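Local atomic coordinates of guanidinopropionase (Pseudomonas aeruginosa, PDB entry 3NIQ), a protein that hydrolyses 3-guanidinopropanoate to beta-alanine and urea with the help of two manganese ions per subunit, and works as a homohexamer. Residues A[32-37]-A[82-87]; A[40-45]-A[107-112]; A[186-191]-A[208-213]. All coordinates share one frame; numbering follows the deposited sequence.

Contact 1: A[32-37]-A[82-87]; sequences PAALQV and LVRVGD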
loop_
_atom_site.group_PDB
_atom_site.type_symbol
_atom_site.label_atom_id
_atom_site.label_comp_id
_atom_site.label_asym_id
_atom_site.label_seq_id
_atom_site.Cartn_x
_atom_site.Cartn_y
_atom_site.Cartn_z
ATOM N N PRO A 32 -0.557 36.320 -15.193
ATOM C CA PRO A 32 0.402 35.725 -16.123
ATOM C C PRO A 32 1.503 36.697 -16.529
ATOM O O PRO A 32 2.654 36.273 -16.725
ATOM C CB PRO A 32 -0.453 35.364 -17.358
ATOM C CG PRO A 32 -1.866 35.512 -16.960
ATOM C CD PRO A 32 -1.921 36.400 -15.762
ATOM N N ALA A 33 1.155 37.980 -16.656
ATOM C CA ALA A 33 2.110 39.024 -17.086
ATOM C C ALA A 33 3.288 39.197 -16.122
ATOM O O ALA A 33 4.346 39.723 -16.502
ATOM C CB ALA A 33 1.384 40.382 -17.290
ATOM N N ALA A 34 3.114 38.751 -14.880
ATOM C CA ALA A 34 4.197 38.809 -13.897
ATOM C C ALA A 34 5.315 37.794 -14.199
ATOM O O ALA A 34 6.389 37.875 -13.613
ATOM C CB ALA A 34 3.643 38.607 -12.486
ATOM N N LEU A 35 5.073 36.861 -15.131
ATOM C CA LEU A 35 5.986 35.725 -15.367
ATOM C C LEU A 35 6.389 35.530 -16.828
ATOM O O LEU A 35 5.648 35.901 -17.730
ATOM C CB LEU A 35 5.326 34.418 -14.880
ATOM C CG LEU A 35 4.895 34.397 -13.419
ATOM C CD1 LEU A 35 4.041 33.168 -13.121
ATOM C CD2 LEU A 35 6.125 34.465 -12.541
ATOM N N GLN A 36 7.548 34.908 -17.048
ATOM C CA GLN A 36 7.985 34.533 -18.391
ATOM C C GLN A 36 7.690 33.067 -18.681
ATOM O O GLN A 36 7.438 32.688 -19.835
ATOM C CB GLN A 36 9.474 34.826 -18.590
ATOM C CG GLN A 36 9.809 36.327 -18.588
ATOM C CD GLN A 36 11.298 36.534 -18.535
ATOM O OE1 GLN A 36 11.887 36.518 -17.468
ATOM N NE2 GLN A 36 11.927 36.654 -19.692
ATOM N N VAL A 37 7.716 32.249 -17.626
ATOM C CA VAL A 37 7.290 30.847 -17.709
ATOM C C VAL A 37 6.308 30.613 -16.553
ATOM O O VAL A 37 6.657 30.800 -15.380
ATOM C CB VAL A 37 8.492 29.869 -17.628
ATOM C CG1 VAL A 37 8.032 28.398 -17.570
ATOM C CG2 VAL A 37 9.455 30.084 -18.794
ATOM N N LEU A 82 17.695 32.693 -14.948
ATOM C CA LEU A 82 17.506 33.029 -16.357
ATOM C C LEU A 82 16.257 33.857 -16.616
ATOM O O LEU A 82 16.322 34.860 -17.317
ATOM C CB LEU A 82 17.464 31.776 -17.239
ATOM C CG LEU A 82 18.779 31.183 -17.678
ATOM C CD1 LEU A 82 18.498 30.155 -18.781
ATOM C CD2 LEU A 82 19.706 32.311 -18.186
ATOM N N VAL A 83 15.122 33.438 -16.061
ATOM C CA VAL A 83 13.835 34.102 -16.345
ATOM C C VAL A 83 12.933 34.076 -15.122
ATOM O O VAL A 83 13.269 33.447 -14.109
ATOM C CB VAL A 83 13.081 33.428 -17.537
ATOM C CG1 VAL A 83 13.985 33.320 -18.758
ATOM C CG2 VAL A 83 12.557 32.041 -17.138
ATOM N N ARG A 84 11.796 34.762 -15.208
ATOM C CA ARG A 84 10.823 34.768 -14.130
ATOM C C ARG A 84 9.867 33.575 -14.228
ATOM O O ARG A 84 9.108 33.440 -15.205
ATOM C CB ARG A 84 10.039 36.075 -14.135
ATOM C CG ARG A 84 10.925 37.331 -13.986
ATOM C CD ARG A 84 10.093 38.606 -14.152
ATOM N NE ARG A 84 8.931 38.561 -13.262
ATOM C CZ ARG A 84 8.915 39.000 -12.002
ATOM N NH1 ARG A 84 10.004 39.553 -11.468
ATOM N NH2 ARG A 84 7.793 38.904 -11.285
ATOM N N VAL A 85 9.915 32.728 -13.201
ATOM C CA VAL A 85 9.109 31.503 -13.106
ATOM C C VAL A 85 8.217 31.583 -11.875
ATOM O O VAL A 85 8.629 32.079 -10.812
ATOM C CB VAL A 85 10.002 30.234 -13.013
ATOM C CG1 VAL A 85 9.169 28.952 -13.238
ATOM C CG2 VAL A 85 11.122 30.293 -14.045
ATOM N N GLY A 86 6.988 31.103 -12.010
ATOM C CA GLY A 86 6.060 31.132 -10.887
ATOM C C GLY A 86 4.981 30.080 -10.973
ATOM O O GLY A 86 4.752 29.504 -12.043
ATOM N N ASP A 87 4.327 29.821 -9.843
ATOM C CA ASP A 87 3.182 28.904 -9.792
ATOM C C ASP A 87 1.948 29.734 -10.085
ATOM O O ASP A 87 1.518 30.550 -9.274
ATOM C CB ASP A 87 3.086 28.188 -8.423
ATOM C CG ASP A 87 2.004 27.100 -8.389
ATOM O OD1 ASP A 87 0.993 27.238 -9.095
ATOM O OD2 ASP A 87 2.154 26.105 -7.642
HETATM O O HOH W 1 15.028 36.695 -19.471
#
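Val37 and Val85 pair where the first two strands of the parallel sheet, 37-42 and 85-90, start side by side. The pivot is the carbonyl oxygen of Arg84, which takes two backbone donors: Gln36 N, and Val37 N at 3.0 Å. Gln36 returns the favour through its side chain. With CG anti to its carbonyl carbon (chi1 -67°) and the rest of the chain extended, its OE1 accepts Arg84 N at 2.9 Å, while a water links its NE2 to Leu82 O. A glutamine suits this place because one amide can accept from the loop backbone and donate to the solvent bridge.

Arg84 reaches back across the join. A bend at chi3 (52°) turns the guanidinium edge to Ala34 O, which NE at 2.7 Å and NH2 at 2.9 Å grip together, the oxygen lying close to the guanidinium plane. That carbonyl ends the short 3-10 turn 32-34. In this arginase-family alpha/beta fold strand 85-90 is outermost within the chain. Leu35 packs its methyl CD2 3.5 Å from Gly86 N, against a strand position whose lack of a side chain lets the leucine close in. Val37 CG2 meets Val83 CG2 at 4.0 Å, and Leu307 and Ala311 of helix 294-317 cover these valines.

Contact 2: A[40-45]-A[107-112]; sequences IGVPWD and GFYRQV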
loop_
_atom_site.group_PDB
_atom_site.type_symbol
_atom_site.label_atom_id
_atom_site.label_comp_id
_atom_site.label_asym_id
_atom_site.label_seq_id
_atom_site.Cartn_x
_atom_site.Cartn_y
_atom_site.Cartn_z
ATOM N N ILE A 40 1.593 25.625 -14.376
ATOM C CA ILE A 40 0.143 25.570 -14.278
ATOM C C ILE A 40 -0.347 24.154 -14.091
ATOM O O ILE A 40 0.097 23.230 -14.788
ATOM C CB ILE A 40 -0.522 26.148 -15.565
ATOM C CG1 ILE A 40 -0.056 27.592 -15.825
ATOM C CG2 ILE A 40 -2.063 26.108 -15.429
ATOM C CD1 ILE A 40 0.033 27.939 -17.380
ATOM N N GLY A 41 -1.295 23.979 -13.181
ATOM C CA GLY A 41 -1.948 22.699 -13.038
ATOM C C GLY A 41 -3.244 22.644 -13.831
ATOM O O GLY A 41 -3.982 23.626 -13.890
ATOM N N VAL A 42 -3.532 21.498 -14.456
ATOM C CA VAL A 42 -4.842 21.312 -15.076
ATOM C C VAL A 42 -5.503 20.040 -14.545
ATOM O O VAL A 42 -5.391 18.953 -15.147
ATOM C CB VAL A 42 -4.761 21.278 -16.575
ATOM C CG1 VAL A 42 -6.175 21.361 -17.137
ATOM C CG2 VAL A 42 -3.873 22.430 -17.088
ATOM N N PRO A 43 -6.194 20.175 -13.412
ATOM C CA PRO A 43 -6.680 19.023 -12.659
ATOM C C PRO A 43 -7.980 18.514 -13.259
ATOM O O PRO A 43 -9.047 18.773 -12.729
ATOM C CB PRO A 43 -6.881 19.595 -11.252
ATOM C CG PRO A 43 -7.209 21.063 -11.484
ATOM C CD PRO A 43 -6.396 21.454 -12.685
ATOM N N TRP A 44 -7.874 17.785 -14.368
ATOM C CA TRP A 44 -9.044 17.467 -15.174
ATOM C C TRP A 44 -8.877 16.119 -15.862
ATOM O O TRP A 44 -7.897 15.883 -16.583
ATOM C CB TRP A 44 -9.249 18.579 -16.203
ATOM C CG TRP A 44 -10.430 18.373 -17.099
ATOM C CD1 TRP A 44 -11.705 18.063 -16.718
ATOM C CD2 TRP A 44 -10.453 18.489 -18.528
ATOM N NE1 TRP A 44 -12.521 17.972 -17.826
ATOM C CE2 TRP A 44 -11.778 18.223 -18.947
ATOM C CE3 TRP A 44 -9.479 18.792 -19.498
ATOM C CZ2 TRP A 44 -12.162 18.245 -20.289
ATOM C CZ3 TRP A 44 -9.869 18.828 -20.844
ATOM C CH2 TRP A 44 -11.204 18.561 -21.218
ATOM N N ASP A 45 -9.801 15.203 -15.607
ATOM C CA ASP A 45 -9.724 13.886 -16.259
ATOM C C ASP A 45 -11.062 13.464 -16.878
ATOM O O ASP A 45 -11.349 12.269 -17.033
ATOM C CB ASP A 45 -9.149 12.808 -15.304
ATOM C CG ASP A 45 -9.966 12.652 -14.011
ATOM O OD1 ASP A 45 -11.146 13.091 -13.958
ATOM O OD2 ASP A 45 -9.412 12.091 -13.039
ATOM N N GLY A 107 -9.914 29.363 -22.255
ATOM C CA GLY A 107 -10.024 30.777 -21.877
ATOM C C GLY A 107 -8.864 31.204 -20.985
ATOM O O GLY A 107 -8.266 32.258 -21.182
ATOM N N PHE A 108 -8.517 30.350 -20.024
ATOM C CA PHE A 108 -7.362 30.579 -19.182
ATOM C C PHE A 108 -6.071 30.658 -20.000
ATOM O O PHE A 108 -5.269 31.590 -19.846
ATOM C CB PHE A 108 -7.278 29.451 -18.144
ATOM C CG PHE A 108 -6.179 29.631 -17.132
ATOM C CD1 PHE A 108 -6.349 30.491 -16.049
ATOM C CD2 PHE A 108 -4.993 28.921 -17.248
ATOM C CE1 PHE A 108 -5.323 30.658 -15.085
ATOM C CE2 PHE A 108 -3.960 29.081 -16.309
ATOM C CZ PHE A 108 -4.128 29.958 -15.223
ATOM N N TYR A 109 -5.855 29.677 -20.873
ATOM C CA TYR A 109 -4.622 29.648 -21.641
ATOM C C TYR A 109 -4.521 30.776 -22.663
ATOM O O TYR A 109 -3.425 31.190 -22.999
ATOM C CB TYR A 109 -4.393 28.269 -22.296
ATOM C CG TYR A 109 -3.794 27.297 -21.297
ATOM C CD1 TYR A 109 -2.405 27.110 -21.219
ATOM C CD2 TYR A 109 -4.600 26.619 -20.393
ATOM C CE1 TYR A 109 -1.842 26.247 -20.268
ATOM C CE2 TYR A 109 -4.034 25.743 -19.418
ATOM C CZ TYR A 109 -2.670 25.558 -19.384
ATOM O OH TYR A 109 -2.093 24.725 -18.453
ATOM N N ARG A 110 -5.653 31.250 -23.173
ATOM C CA ARG A 110 -5.646 32.460 -24.038
ATOM C C ARG A 110 -5.068 33.672 -23.295
ATOM O O ARG A 110 -4.356 34.486 -23.878
ATOM C CB ARG A 110 -7.053 32.797 -24.526
ATOM C CG ARG A 110 -7.593 31.830 -25.588
ATOM C CD ARG A 110 -8.646 32.490 -26.446
ATOM N NE ARG A 110 -9.253 31.577 -27.426
ATOM C CZ ARG A 110 -10.094 31.984 -28.377
ATOM N NH1 ARG A 110 -10.400 33.281 -28.481
ATOM N NH2 ARG A 110 -10.627 31.107 -29.226
ATOM N N GLN A 111 -5.382 33.778 -22.005
ATOM C CA GLN A 111 -4.875 34.872 -21.171
ATOM C C GLN A 111 -3.390 34.712 -20.935
ATOM O O GLN A 111 -2.625 35.680 -21.008
ATOM C CB GLN A 111 -5.565 34.859 -19.805
ATOM C CG GLN A 111 -6.962 35.462 -19.787
ATOM C CD GLN A 111 -7.700 35.145 -18.492
ATOM O OE1 GLN A 111 -7.419 34.141 -17.830
ATOM N NE2 GLN A 111 -8.653 35.993 -18.131
ATOM N N VAL A 112 -2.983 33.489 -20.600
ATOM C CA VAL A 112 -1.579 33.191 -20.396
ATOM C C VAL A 112 -0.825 33.561 -21.693
ATOM O O VAL A 112 0.166 34.274 -21.654
ATOM C CB VAL A 112 -1.370 31.687 -20.030
ATOM C CG1 VAL A 112 0.111 31.316 -20.046
ATOM C CG2 VAL A 112 -2.004 31.375 -18.686
#
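Tyr109 drives its phenol end between Ile40 and Val42, two residues of strand 37-42 that point to the same side of the sheet. The hydroxyl oxygen is the bump and the two CG2 methyls line the hollow: OH stands 3.2 Å from Val42 CG2 and 3.3 Å from Ile40 CG2. The tyrosine comes from the direction opposite to both aliphatic chains, and Val42 CG2 meets the ring at its edge, near the ring plane. Although the first bond of the Tyr109 side chain does not aim at the strand, CG set anti to the carbonyl carbon (chi1 -81°) carries the ring inward. Its polar end is not stranded among the methyls, because OH hydrogen-bonds with Ser121 OG on neighbouring strand 118-123; tyrosine thus combines an apolar ring with a hydroxyl that pairs with a serine of the adjacent strand within the core.

Ile40 is the larger knob on the strand, and both its branches embrace Tyr109. CG2, besides flanking the phenol oxygen, touches Phe108 CE2 at 3.6 Å. The longer branch sends CD1 to Tyr109 CE1 at 3.8 Å and on to Val112 CG2 at 4.2 Å, filling the dip between these two helix residues. A beta-branched isoleucine fits well here, since its methyl also reaches Phe108 and its ethyl arm Val112.

Tyr109 also touches Ile132 and Ala135 of helix 129-136, and Val112 reaches Leu88 of neighbouring strand 85-90. The axes of strand 40-42 and helix 107-112 run nearly antiparallel, at 165°, and approach to 11.8 Å, a geometry characteristic of a helix packed along a parallel sheet in the three-layer alpha/beta/alpha fold of the arginase family.

Contact 3: A[186-191]-A[208-213]; sequences IGIRGS and VIHMEE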
loop_
_atom_site.group_PDB
_atom_site.type_symbol
_atom_site.label_atom_id
_atom_site.label_comp_id
_atom_site.label_asym_id
_atom_site.label_seq_id
_atom_site.Cartn_x
_atom_site.Cartn_y
_atom_site.Cartn_z
ATOM N N ILE A 186 6.948 9.394 -29.833
ATOM C CA ILE A 186 7.977 8.457 -29.411
ATOM C C ILE A 186 7.505 7.563 -28.263
ATOM O O ILE A 186 7.046 8.072 -27.229
ATOM C CB ILE A 186 9.243 9.213 -28.919
ATOM C CG1 ILE A 186 9.742 10.204 -29.982
ATOM C CG2 ILE A 186 10.319 8.201 -28.548
ATOM C CD1 ILE A 186 10.850 11.119 -29.529
ATOM N N GLY A 187 7.628 6.245 -28.440
ATOM C CA GLY A 187 7.338 5.300 -27.374
ATOM C C GLY A 187 6.091 4.451 -27.587
ATOM O O GLY A 187 5.774 3.615 -26.742
ATOM N N ILE A 188 5.398 4.656 -28.714
ATOM C CA ILE A 188 4.139 3.998 -29.021
ATOM C C ILE A 188 4.239 2.472 -28.932
ATOM O O ILE A 188 5.135 1.879 -29.526
ATOM C CB ILE A 188 3.622 4.393 -30.437
ATOM C CG1 ILE A 188 3.678 5.920 -30.653
ATOM C CG2 ILE A 188 2.214 3.852 -30.657
ATOM C CD1 ILE A 188 2.802 6.735 -29.716
ATOM N N ARG A 189 3.329 1.849 -28.181
ATOM C CA ARG A 189 3.355 0.387 -27.986
ATOM C C ARG A 189 2.056 -0.190 -27.384
ATOM O O ARG A 189 1.221 0.532 -26.850
ATOM C CB ARG A 189 4.514 0.008 -27.069
ATOM C CG ARG A 189 4.298 0.510 -25.633
ATOM C CD ARG A 189 5.468 0.222 -24.753
ATOM N NE ARG A 189 5.155 0.619 -23.374
ATOM C CZ ARG A 189 5.313 1.854 -22.910
ATOM N NH1 ARG A 189 5.820 2.805 -23.696
ATOM N NH2 ARG A 189 5.008 2.130 -21.650
ATOM N N GLY A 190 1.907 -1.513 -27.463
ATOM C CA GLY A 190 0.782 -2.192 -26.826
ATOM C C GLY A 190 -0.281 -2.587 -27.819
ATOM O O GLY A 190 -0.368 -1.990 -28.898
ATOM N N SER A 191 -1.090 -3.590 -27.458
ATOM C CA SER A 191 -2.153 -4.078 -28.352
ATOM C C SER A 191 -3.053 -2.935 -28.849
ATOM O O SER A 191 -3.217 -1.900 -28.173
ATOM C CB SER A 191 -2.974 -5.189 -27.677
ATOM O OG SER A 191 -3.445 -4.764 -26.412
ATOM N N VAL A 208 6.083 8.569 -36.520
ATOM C CA VAL A 208 5.748 7.732 -35.359
ATOM C C VAL A 208 6.891 6.802 -35.055
ATOM O O VAL A 208 7.212 5.913 -35.847
ATOM C CB VAL A 208 4.463 6.907 -35.567
ATOM C CG1 VAL A 208 4.215 6.027 -34.356
ATOM C CG2 VAL A 208 3.262 7.822 -35.784
ATOM N N ILE A 209 7.525 7.016 -33.906
ATOM C CA ILE A 209 8.607 6.133 -33.491
ATOM C C ILE A 209 8.078 5.216 -32.407
ATOM O O ILE A 209 8.110 5.543 -31.212
ATOM C CB ILE A 209 9.852 6.918 -33.055
ATOM C CG1 ILE A 209 10.323 7.799 -34.227
ATOM C CG2 ILE A 209 10.956 5.969 -32.585
ATOM C CD1 ILE A 209 11.446 8.780 -33.879
ATOM N N HIS A 210 7.555 4.072 -32.846
ATOM C CA HIS A 210 7.121 3.011 -31.934
ATOM C C HIS A 210 8.233 2.582 -30.992
ATOM O O HIS A 210 9.414 2.719 -31.317
ATOM C CB HIS A 210 6.626 1.794 -32.727
ATOM C CG HIS A 210 5.298 2.014 -33.383
ATOM N ND1 HIS A 210 5.171 2.606 -34.616
ATOM C CD2 HIS A 210 4.040 1.721 -32.978
ATOM C CE1 HIS A 210 3.894 2.669 -34.949
ATOM N NE2 HIS A 210 3.185 2.144 -33.969
ATOM N N MET A 211 7.849 2.034 -29.839
ATOM C CA MET A 211 8.822 1.525 -28.867
ATOM C C MET A 211 9.885 0.646 -29.523
ATOM O O MET A 211 11.074 0.763 -29.218
ATOM C CB MET A 211 8.109 0.726 -27.768
ATOM C CG MET A 211 8.991 0.434 -26.612
ATOM S SD MET A 211 9.382 1.913 -25.657
ATOM C CE MET A 211 10.769 1.266 -24.746
ATOM N N GLU A 212 9.450 -0.226 -30.427
ATOM C CA GLU A 212 10.366 -1.158 -31.100
ATOM C C GLU A 212 11.430 -0.402 -31.871
ATOM O O GLU A 212 12.612 -0.734 -31.792
ATOM C CB GLU A 212 9.606 -2.106 -32.039
ATOM C CG GLU A 212 8.696 -3.122 -31.341
ATOM C CD GLU A 212 7.449 -2.503 -30.676
ATOM O OE1 GLU A 212 6.908 -1.484 -31.178
ATOM O OE2 GLU A 212 7.008 -3.050 -29.642
ATOM N N GLU A 213 11.017 0.644 -32.583
ATOM C CA GLU A 213 11.962 1.431 -33.402
ATOM C C GLU A 213 12.871 2.306 -32.533
ATOM O O GLU A 213 14.055 2.498 -32.845
ATOM C CB GLU A 213 11.225 2.282 -34.453
ATOM C CG GLU A 213 12.197 3.048 -35.382
ATOM C CD GLU A 213 11.508 3.918 -36.423
ATOM O OE1 GLU A 213 10.285 4.205 -36.303
ATOM O OE2 GLU A 213 12.201 4.313 -37.375
#
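Met211 N donates to Ile188 O at 2.7 Å, a nearly straight bond (171°) that ties the first turn of helix 211-230 to segment 186-191. One step back, Gly187 N gives a bond of 2.9 Å to Ile209 O, and this one joins the two strands of the beta-alpha-beta unit 183-188, 199-204, 207-210, in which 207-210 is the outermost strand within the chain. Gly187 has a positive phi (111°) that suits glycine, since a CB there would be jammed against the preceding carbonyl oxygen. Its own carbonyl accepts Arg189 NH1, and the same guanidinium also binds Val243 O, Glu256 O and Ile257 O, so one long arginine is held by three further carbonyls, all from the single loop between strand 235-240 and helix 262-270.

His210 sits at the N-cap position, and its CD2 lies 3.6 Å from Ile188 CG2; the His210 side chain also touches His73 of a neighbouring subunit. Ile188 lies next to Asp148, a manganese ligand, which places this contact beside the metal site. Arg189 and Met211 run alongside each other in the same direction, with CB to CB at 3.7 Å. Roughly perpendicular to Val208, Ile188 meets its CG1 with its own CG1 at 3.7 Å.

From the N terminus, the chain enters contact 1 in the loop before strand 37-42 and contact 2 on that strand. Contact 1 closes when strand 85-90 begins, and contact 2 closes later on helix 98-114, so the two loops cross rather than nest. They touch where Pro32 CB packs on Val112 CA at 3.9 Å. Together they tie the first two strands and a covering helix into one edge of the sheet. Contact 3 follows in series, opening and closing across the short crossover 183-188 to 207-210 at the other edge. Its centre is about 35 Å from that of contact 1, on the opposite side of the chain's centre, yet all three reach the same parallel sheet.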